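PDB 6OMZ: dihydropteroate synthase from Mycobacterium smegmatis, which probably catalyses the condensation of para-aminobenzoate with 6-hydroxymethyl-7,8-dihydropterin diphosphate to give 7,8-dihydropteroate, the precursor of folates. Local coordinates for residues A[26-31]-A[52-57]; A[87-92]-A[110-115]; A[194-199]-A[207-212]. The protein carries 1 engineered substitution. One frame throughout, in Å; residues are numbered along the deposited sequence.

Interaction 1 of 3, residues A[26-31]-A[52-57]; sequences GVVNVT and LALVAA
With CG anti to its carbonyl carbon (chi1 -61°) and CD1 carried on in an extended chain, Leu54 sends one methyl down from its helix onto the strand that holds Gly26, Val27 and Val28. Val28 answers with the branch that lies beside its backbone N: CG2 comes to 3.8 Å from Leu54 CD1, and the two side chains cross obliquely. The same CD1 rests on backbone as well as on side chain. It lies 3.8 Å from Gly26 C and 3.5 Å from Val27 O, so a single methyl covers the peptide links on either side of Val27. Gly26 has no side chain at the place where the helix comes closest, and its CA sits 6.2 Å from Leu54 CA. The axes of strand 26-29 and helix 52-56 pass 8.9 Å apart and run almost exactly antiparallel, at 175°.

This is the strand-to-helix half of a beta-alpha-beta crossover: helix 44-56 brings the chain back along the barrel wall before it re-enters the sheet as 61-65, the parallel neighbour of strand 23-29. Ile62 of that next strand touches both Val28 and Leu54 and joins them in one apolar layer. Val27 points away from the helix, and its side chain comes to about 4 Å from the bound pterin-6-yl-methyl-monophosphate. Farther on, Asn29 caps the start of helix 30-35 by taking the amide of Gln32 on OD1.

Chemically the contact is wholly apolar on the helix side, and Leu54 meets Val27 O only by van der Waals touch. All the touching residues are buried, so cohesion here comes from shape and from the exclusion of water, while backbone hydrogen bonds tie the strand to its neighbours 61-65 and 267-270.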
loop_
_atom_site.group_PDB
_atom_site.type_symbol
_atom_site.label_atom_id
_atom_site.label_comp_id
_atom_site.label_asym_id
_atom_site.label_seq_id
_atom_site.Cartn_x
_atom_site.Cartn_y
_atom_site.Cartn_z
ATOM N N GLY A 26 -5.486 -2.678 5.905
ATOM C CA GLY A 26 -4.964 -4.028 6.120
ATOM C C GLY A 26 -4.857 -4.827 4.823
ATOM O O GLY A 26 -5.749 -4.792 3.979
ATOM N N VAL A 27 -3.762 -5.574 4.695
ATOM C CA VAL A 27 -3.405 -6.254 3.448
ATOM C C VAL A 27 -3.942 -7.681 3.461
ATOM O O VAL A 27 -3.692 -8.439 4.403
ATOM C CB VAL A 27 -1.879 -6.268 3.253
ATOM C CG1 VAL A 27 -1.493 -7.121 2.027
ATOM C CG2 VAL A 27 -1.351 -4.870 3.081
ATOM N N VAL A 28 -4.648 -8.057 2.396
ATOM C CA VAL A 28 -5.023 -9.445 2.132
ATOM C C VAL A 28 -4.515 -9.774 0.732
ATOM O O VAL A 28 -5.058 -9.275 -0.261
ATOM C CB VAL A 28 -6.538 -9.677 2.234
ATOM C CG1 VAL A 28 -6.900 -11.115 1.833
ATOM C CG2 VAL A 28 -7.039 -9.377 3.652
ATOM N N ASN A 29 -3.462 -10.580 0.643
ATOM C CA ASN A 29 -2.993 -11.070 -0.650
ATOM C C ASN A 29 -3.468 -12.511 -0.792
ATOM O O ASN A 29 -3.060 -13.388 -0.020
ATOM C CB ASN A 29 -1.477 -10.963 -0.794
ATOM C CG ASN A 29 -1.022 -11.253 -2.213
ATOM O OD1 ASN A 29 -1.069 -12.397 -2.663
ATOM N ND2 ASN A 29 -0.600 -10.215 -2.931
ATOM N N VAL A 30 -4.363 -12.735 -1.758
ATOM C CA VAL A 30 -5.025 -14.027 -1.902
ATOM C C VAL A 30 -4.015 -15.098 -2.248
ATOM O O VAL A 30 -4.117 -16.241 -1.789
ATOM C CB VAL A 30 -6.131 -13.951 -2.970
ATOM C CG1 VAL A 30 -6.862 -15.295 -3.065
ATOM C CG2 VAL A 30 -7.094 -12.832 -2.638
ATOM N N THR A 31 -3.027 -14.747 -3.073
ATOM C CA THR A 31 -2.023 -15.720 -3.473
ATOM C C THR A 31 -1.142 -16.094 -2.291
ATOM O O THR A 31 -0.879 -17.280 -2.044
ATOM C CB THR A 31 -1.191 -15.160 -4.628
ATOM O OG1 THR A 31 -2.008 -15.090 -5.808
ATOM C CG2 THR A 31 0.011 -16.048 -4.901
ATOM N N LEU A 52 -11.986 -10.339 7.073
ATOM C CA LEU A 52 -12.923 -10.124 8.178
ATOM C C LEU A 52 -12.188 -9.926 9.499
ATOM O O LEU A 52 -12.601 -9.105 10.337
ATOM C CB LEU A 52 -13.886 -11.303 8.276
ATOM C CG LEU A 52 -14.874 -11.495 7.125
ATOM C CD1 LEU A 52 -15.687 -12.754 7.355
ATOM C CD2 LEU A 52 -15.794 -10.280 7.015
ATOM N N ALA A 53 -11.103 -10.679 9.711
ATOM C CA ALA A 53 -10.345 -10.563 10.954
ATOM C C ALA A 53 -9.624 -9.221 11.043
ATOM O O ALA A 53 -9.479 -8.656 12.136
ATOM C CB ALA A 53 -9.339 -11.707 11.061
ATOM N N LEU A 54 -9.128 -8.718 9.913
ATOM C CA LEU A 54 -8.475 -7.414 9.911
ATOM C C LEU A 54 -9.477 -6.298 10.173
ATOM O O LEU A 54 -9.161 -5.318 10.861
ATOM C CB LEU A 54 -7.763 -7.190 8.578
ATOM C CG LEU A 54 -6.652 -8.185 8.241
ATOM C CD1 LEU A 54 -5.973 -7.756 6.946
ATOM C CD2 LEU A 54 -5.632 -8.272 9.381
ATOM N N VAL A 55 -10.691 -6.427 9.640
ATOM C CA VAL A 55 -11.729 -5.439 9.939
ATOM C C VAL A 55 -12.087 -5.479 11.424
ATOM O O VAL A 55 -12.222 -4.437 12.082
ATOM C CB VAL A 55 -12.966 -5.673 9.049
ATOM C CG1 VAL A 55 -14.135 -4.809 9.523
ATOM C CG2 VAL A 55 -12.647 -5.363 7.593
ATOM N N ALA A 56 -12.230 -6.683 11.982
ATOM C CA ALA A 56 -12.549 -6.807 13.400
ATOM C C ALA A 56 -11.442 -6.234 14.284
ATOM O O ALA A 56 -11.709 -5.806 15.421
ATOM C CB ALA A 56 -12.808 -8.273 13.747
ATOM N N ALA A 57 -10.205 -6.223 13.791
ATOM C CA ALA A 57 -9.061 -5.660 14.495
ATOM C C ALA A 57 -8.904 -4.158 14.278
ATOM O O ALA A 57 -7.975 -3.559 14.831
ATOM C CB ALA A 57 -7.771 -6.380 14.063
#

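Interaction 2 of 3, residues A[87-92]-A[110-115]; sequences PVIREL and RAALEA
Ile89 and Ala112 meet methyl to methyl, with Ile89 CD1 3.6 Å from Ala112 CB. Ile89 divides its two arms between two alanines one helical turn apart. CG1, placed anti to the carbonyl carbon (chi1 -65°), carries CD1 to Ala112, whereas CG2 turns to Ala115 and lies 3.9 Å from its CB. The methyl of Ala115 is thus touched by both Ile89 CG2 and Arg90 CG, the latter at 3.7 Å, from directions roughly at right angles. Arg90 contributes chiefly the aliphatic base of its chain. After CG and CD the chain bends at chi3 (-67°), and the methyl of Ala115 lies obliquely to the guanidinium plane.

The backbones are close as well: the CA atoms of Arg90 and Ala115 are 5.0 Å apart. Here Arg90 CA makes a CA-H...O contact of 3.4 Å with Ala115 O, with an angle at the hydrogen of 146°. Alanine at both positions is consistent with so close an approach.

Helix 78-93 and helix 106-114 are successive members of the outer helical layer of the barrel, joined through strand 98-102. Ile89 and Ala112 both rest on Ile101 of that strand, and Ile89 also reaches Val64 of strand 61-65, so the seam between the helices runs inward into the barrel wall.

The chemistry grades from inside outward. Buried methyl contacts lie against the sheet, while the outer, exposed edge of the contact is formed by the methylenes of Arg90. Apolar fit, with one CH...O contact added, joins the pair; the arginine meets the other helix through CG and CA, and its charge probably contributes little here.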
loop_
_atom_site.group_PDB
_atom_site.type_symbol
_atom_site.label_atom_id
_atom_site.label_comp_id
_atom_site.label_asym_id
_atom_site.label_seq_id
_atom_site.Cartn_x
_atom_site.Cartn_y
_atom_site.Cartn_z
ATOM N N PRO A 87 -13.468 -13.190 -6.305
ATOM C CA PRO A 87 -14.351 -13.849 -5.318
ATOM C C PRO A 87 -14.169 -13.311 -3.914
ATOM O O PRO A 87 -15.135 -13.227 -3.143
ATOM C CB PRO A 87 -13.945 -15.330 -5.399
ATOM C CG PRO A 87 -13.252 -15.480 -6.728
ATOM C CD PRO A 87 -12.573 -14.165 -6.962
ATOM N N VAL A 88 -12.930 -12.976 -3.557
ATOM C CA VAL A 88 -12.644 -12.430 -2.239
ATOM C C VAL A 88 -13.267 -11.050 -2.104
ATOM O O VAL A 88 -13.900 -10.731 -1.092
ATOM C CB VAL A 88 -11.121 -12.390 -2.008
ATOM C CG1 VAL A 88 -10.784 -11.674 -0.693
ATOM C CG2 VAL A 88 -10.544 -13.806 -2.029
ATOM N N ILE A 89 -13.095 -10.216 -3.127
ATOM C CA ILE A 89 -13.646 -8.868 -3.093
ATOM C C ILE A 89 -15.165 -8.917 -3.035
ATOM O O ILE A 89 -15.791 -8.137 -2.308
ATOM C CB ILE A 89 -13.141 -8.067 -4.311
ATOM C CG1 ILE A 89 -11.619 -7.872 -4.217
ATOM C CG2 ILE A 89 -13.847 -6.708 -4.404
ATOM C CD1 ILE A 89 -10.987 -7.344 -5.524
ATOM N N ARG A 90 -15.783 -9.821 -3.801
ATOM C CA ARG A 90 -17.242 -9.909 -3.792
ATOM C C ARG A 90 -17.776 -10.227 -2.399
ATOM O O ARG A 90 -18.752 -9.613 -1.942
ATOM C CB ARG A 90 -17.730 -10.956 -4.799
ATOM C CG ARG A 90 -17.930 -10.420 -6.215
ATOM C CD ARG A 90 -18.681 -11.429 -7.095
ATOM N NE ARG A 90 -17.883 -12.631 -7.342
ATOM C CZ ARG A 90 -17.018 -12.763 -8.347
ATOM N NH1 ARG A 90 -16.834 -11.767 -9.205
ATOM N NH2 ARG A 90 -16.333 -13.891 -8.493
ATOM N N GLU A 91 -17.151 -11.177 -1.699
ATOM C CA GLU A 91 -17.681 -11.560 -0.390
ATOM C C GLU A 91 -17.431 -10.477 0.663
ATOM O O GLU A 91 -18.286 -10.233 1.525
ATOM C CB GLU A 91 -17.089 -12.901 0.039
ATOM C CG GLU A 91 -17.364 -14.000 -0.970
ATOM C CD GLU A 91 -17.026 -15.385 -0.460
ATOM O OE1 GLU A 91 -17.120 -15.614 0.765
ATOM O OE2 GLU A 91 -16.667 -16.247 -1.291
ATOM N N LEU A 92 -16.279 -9.805 0.606
ATOM C CA LEU A 92 -16.006 -8.752 1.580
ATOM C C LEU A 92 -16.867 -7.522 1.318
ATOM O O LEU A 92 -17.333 -6.868 2.259
ATOM C CB LEU A 92 -14.519 -8.387 1.563
ATOM C CG LEU A 92 -13.537 -9.468 2.037
ATOM C CD1 LEU A 92 -12.100 -9.007 1.858
ATOM C CD2 LEU A 92 -13.797 -9.853 3.508
ATOM N N ARG A 110 -10.485 -3.081 -13.409
ATOM C CA ARG A 110 -11.874 -2.995 -13.840
ATOM C C ARG A 110 -12.695 -4.156 -13.286
ATOM O O ARG A 110 -13.801 -3.951 -12.775
ATOM C CB ARG A 110 -11.946 -2.948 -15.369
ATOM C CG ARG A 110 -13.307 -2.547 -15.893
ATOM C CD ARG A 110 -13.254 -2.136 -17.356
ATOM N NE ARG A 110 -12.729 -3.199 -18.204
ATOM C CZ ARG A 110 -11.705 -3.055 -19.040
ATOM N NH1 ARG A 110 -11.093 -1.881 -19.151
ATOM N NH2 ARG A 110 -11.302 -4.083 -19.775
ATOM N N ALA A 111 -12.162 -5.380 -13.359
ATOM C CA ALA A 111 -12.882 -6.536 -12.824
ATOM C C ALA A 111 -13.064 -6.434 -11.312
ATOM O O ALA A 111 -14.117 -6.806 -10.777
ATOM C CB ALA A 111 -12.150 -7.831 -13.185
ATOM N N ALA A 112 -12.051 -5.927 -10.605
ATOM C CA ALA A 112 -12.159 -5.767 -9.159
ATOM C C ALA A 112 -13.214 -4.730 -8.794
ATOM O O ALA A 112 -13.950 -4.905 -7.814
ATOM C CB ALA A 112 -10.803 -5.372 -8.573
ATOM N N LEU A 113 -13.289 -3.635 -9.559
ATOM C CA LEU A 113 -14.331 -2.637 -9.332
ATOM C C LEU A 113 -15.717 -3.223 -9.568
ATOM O O LEU A 113 -16.656 -2.951 -8.802
ATOM C CB LEU A 113 -14.104 -1.423 -10.238
ATOM C CG LEU A 113 -12.848 -0.607 -9.927
ATOM C CD1 LEU A 113 -12.581 0.473 -10.960
ATOM C CD2 LEU A 113 -12.961 0.012 -8.538
ATOM N N GLU A 114 -15.877 -4.004 -10.645
ATOM C CA GLU A 114 -17.136 -4.713 -10.851
ATOM C C GLU A 114 -17.490 -5.565 -9.642
ATOM O O GLU A 114 -18.671 -5.720 -9.308
ATOM C CB GLU A 114 -17.065 -5.603 -12.093
ATOM C CG GLU A 114 -16.836 -4.876 -13.406
ATOM C CD GLU A 114 -16.709 -5.851 -14.563
ATOM O OE1 GLU A 114 -17.684 -6.590 -14.817
ATOM O OE2 GLU A 114 -15.635 -5.895 -15.210
ATOM N N ALA A 115 -16.481 -6.150 -8.989
ATOM C CA ALA A 115 -16.734 -7.039 -7.864
ATOM C C ALA A 115 -16.996 -6.304 -6.556
ATOM O O ALA A 115 -17.351 -6.957 -5.568
ATOM C CB ALA A 115 -15.558 -7.997 -7.659
#

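Interaction 3 of 3, residues A[194-199]-A[207-212]; sequences PGLGFA and ALLHAL. With PMM (pterin-6-yl-methyl-monophosphate), chain D.
The loop that leaves strand 190-193 and helps wall the pterin site is backed by the helix that follows it, through Pro194 and Leu196 on one side and Leu208 and Leu209 on the other. On the loop side Leu196 makes the larger share of the contact. Its CD1 approaches Leu209 CD2 to 4.0 Å, the two side chains crossing at about a right angle, and its CD2 lies 4.2 Å from Leu208 CB. Pro194 is a looser neighbour, with CB 4.5 Å from Leu208 CD1. With chi1 at -55°, Leu196 swings its branched end nearer to helix 202-210 than its CB direction alone would bring it.

Between Gly195 and Phe198 the chain makes a type II beta turn, closed by Phe198 N giving a 3.1 Å hydrogen bond to Gly195 O. Gly197 fills the third position with positive phi (82°). The turn delivers Phe198 to the ligand. Its ring presents an edge to the bound pterin-6-yl-methyl-monophosphate, with N5 of the ligand near the ring plane and 3.6 Å from Phe198 CE1. Phe198 CZ also lies 3.7 Å from the ligand's C9, the carbon that bears the phosphate ester.

Two polar residues tie loop and ligand together. Asp193 uses OD1 for Gly195 N and OD2 for the ligand, and Lys229 NZ bonds to both Leu196 O and the ligand. Leucines packed on a helix behind, with an aromatic edge and hydrogen bonds in front, make a ligand-binding loop of the kind found at the C-terminal strand ends of a TIM barrel, here in the pterin pocket of a DHPS-family enzyme.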
loop_
_atom_site.group_PDB
_atom_site.type_symbol
_atom_site.label_atom_id
_atom_site.label_comp_id
_atom_site.label_asym_id
_atom_site.label_seq_id
_atom_site.Cartn_x
_atom_site.Cartn_y
_atom_site.Cartn_z
ATOM N N PRO A 194 4.971 7.289 -1.255
ATOM C CA PRO A 194 6.392 7.373 -1.656
ATOM C C PRO A 194 7.005 6.044 -2.096
ATOM O O PRO A 194 8.147 6.043 -2.570
ATOM C CB PRO A 194 7.085 7.906 -0.397
ATOM C CG PRO A 194 6.206 7.400 0.749
ATOM C CD PRO A 194 4.785 7.475 0.203
ATOM N N GLY A 195 6.311 4.926 -1.933
ATOM C CA GLY A 195 6.823 3.650 -2.404
ATOM C C GLY A 195 8.094 3.222 -1.692
ATOM O O GLY A 195 9.105 2.950 -2.344
ATOM N N LEU A 196 8.056 3.158 -0.357
ATOM C CA LEU A 196 9.253 2.818 0.403
ATOM C C LEU A 196 9.813 1.470 -0.043
ATOM O O LEU A 196 9.074 0.505 -0.237
ATOM C CB LEU A 196 8.931 2.787 1.904
ATOM C CG LEU A 196 8.304 4.044 2.512
ATOM C CD1 LEU A 196 7.945 3.806 3.985
ATOM C CD2 LEU A 196 9.267 5.221 2.378
ATOM N N GLY A 197 11.132 1.409 -0.238
ATOM C CA GLY A 197 11.789 0.171 -0.596
ATOM C C GLY A 197 11.747 -0.201 -2.068
ATOM O O GLY A 197 12.506 -1.076 -2.491
ATOM N N PHE A 198 10.887 0.428 -2.862
ATOM C CA PHE A 198 10.775 0.106 -4.285
ATOM C C PHE A 198 11.862 0.861 -5.042
ATOM O O PHE A 198 11.733 2.059 -5.305
ATOM C CB PHE A 198 9.389 0.461 -4.804
ATOM C CG PHE A 198 8.315 -0.522 -4.420
ATOM C CD1 PHE A 198 7.670 -0.423 -3.197
ATOM C CD2 PHE A 198 7.931 -1.528 -5.303
ATOM C CE1 PHE A 198 6.668 -1.306 -2.853
ATOM C CE2 PHE A 198 6.918 -2.422 -4.971
ATOM C CZ PHE A 198 6.289 -2.316 -3.736
ATOM N N ALA A 199 12.943 0.153 -5.393
ATOM C CA ALA A 199 14.129 0.755 -6.017
ATOM C C ALA A 199 14.649 1.909 -5.168
ATOM O O ALA A 199 15.044 2.957 -5.674
ATOM C CB ALA A 199 13.857 1.208 -7.457
ATOM N N ALA A 207 14.994 9.218 4.711
ATOM C CA ALA A 207 14.866 10.603 4.260
ATOM C C ALA A 207 13.437 10.901 3.817
ATOM O O ALA A 207 12.899 11.969 4.126
ATOM C CB ALA A 207 15.860 10.910 3.129
ATOM N N LEU A 208 12.795 9.953 3.114
ATOM C CA LEU A 208 11.420 10.173 2.672
ATOM C C LEU A 208 10.465 10.265 3.851
ATOM O O LEU A 208 9.524 11.069 3.831
ATOM C CB LEU A 208 10.975 9.053 1.732
ATOM C CG LEU A 208 11.660 9.136 0.364
ATOM C CD1 LEU A 208 11.559 7.793 -0.361
ATOM C CD2 LEU A 208 11.026 10.262 -0.441
ATOM N N LEU A 209 10.689 9.443 4.878
ATOM C CA LEU A 209 9.819 9.463 6.042
ATOM C C LEU A 209 10.036 10.726 6.859
ATOM O O LEU A 209 9.073 11.349 7.318
ATOM C CB LEU A 209 10.050 8.214 6.880
ATOM C CG LEU A 209 9.438 6.957 6.256
ATOM C CD1 LEU A 209 9.886 5.759 7.077
ATOM C CD2 LEU A 209 7.900 7.073 6.249
ATOM N N HIS A 210 11.293 11.137 7.039
ATOM C CA HIS A 210 11.512 12.406 7.721
ATOM C C HIS A 210 10.870 13.559 6.964
ATOM O O HIS A 210 10.410 14.537 7.579
ATOM C CB HIS A 210 12.998 12.680 7.909
ATOM C CG HIS A 210 13.264 13.955 8.651
ATOM N ND1 HIS A 210 13.480 15.159 8.012
ATOM C CD2 HIS A 210 13.282 14.225 9.980
ATOM C CE1 HIS A 210 13.660 16.109 8.916
ATOM N NE2 HIS A 210 13.544 15.569 10.118
ATOM N N ALA A 211 10.824 13.464 5.637
ATOM C CA ALA A 211 10.226 14.499 4.808
ATOM C C ALA A 211 8.742 14.272 4.570
ATOM O O ALA A 211 8.158 14.955 3.728
ATOM C CB ALA A 211 10.964 14.598 3.470
ATOM N N LEU A 212 8.124 13.336 5.292
ATOM C CA LEU A 212 6.688 13.121 5.148
ATOM C C LEU A 212 5.867 14.404 5.266
ATOM O O LEU A 212 4.963 14.591 4.436
ATOM C CB LEU A 212 6.220 12.057 6.157
ATOM C CG LEU A 212 4.752 11.622 6.116
ATOM C CD1 LEU A 212 4.345 11.196 4.705
ATOM C CD2 LEU A 212 4.509 10.489 7.123
HETATM N N5 PMM D . 3.895 -2.410 -0.918
HETATM C C6 PMM D . 3.594 -3.587 -1.497
HETATM C C7 PMM D . 2.433 -3.733 -2.238
HETATM N N8 PMM D . 1.553 -2.751 -2.467
HETATM N N1 PMM D . 0.995 -0.570 -2.199
HETATM C C2 PMM D . 1.262 0.643 -1.720
HETATM N N2 PMM D . 0.454 1.664 -2.019
HETATM N N3 PMM D . 2.354 0.916 -0.946
HETATM C C4 PMM D . 3.311 -0.005 -0.576
HETATM O O4 PMM D . 4.251 0.315 0.143
HETATM C C4A PMM D . 3.071 -1.365 -1.103
HETATM C C8A PMM D . 1.884 -1.580 -1.906
HETATM C C9 PMM D . 4.621 -4.677 -1.395
HETATM O O10 PMM D . 4.695 -5.152 -0.025
HETATM P PA PMM D . 3.884 -6.403 0.635
HETATM O O1P PMM D . 4.286 -6.410 2.065
HETATM O O2P PMM D . 2.382 -6.166 0.470
HETATM O O3P PMM D . 4.280 -7.676 -0.100
#

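Interactions 1 and 2 belong to one continuous wall of the barrel, and they touch: Val30 CG2 lies 3.6 Å from Val88 CG2, and Leu92 packs on Leu52. Interaction 1 is buried, strand against helix; interaction 2 joins helix to helix farther out and ends in an exposed arginine. Interaction 3 is about 24 Å from interaction 1 and 30 Å from interaction 2, centre to centre, across the middle of the chain. It too is buried and apolar, but it sets a loop on a helix. Only interaction 3 has a pocket residue in its segments, although Val27 of interaction 1 also approaches the same ligand.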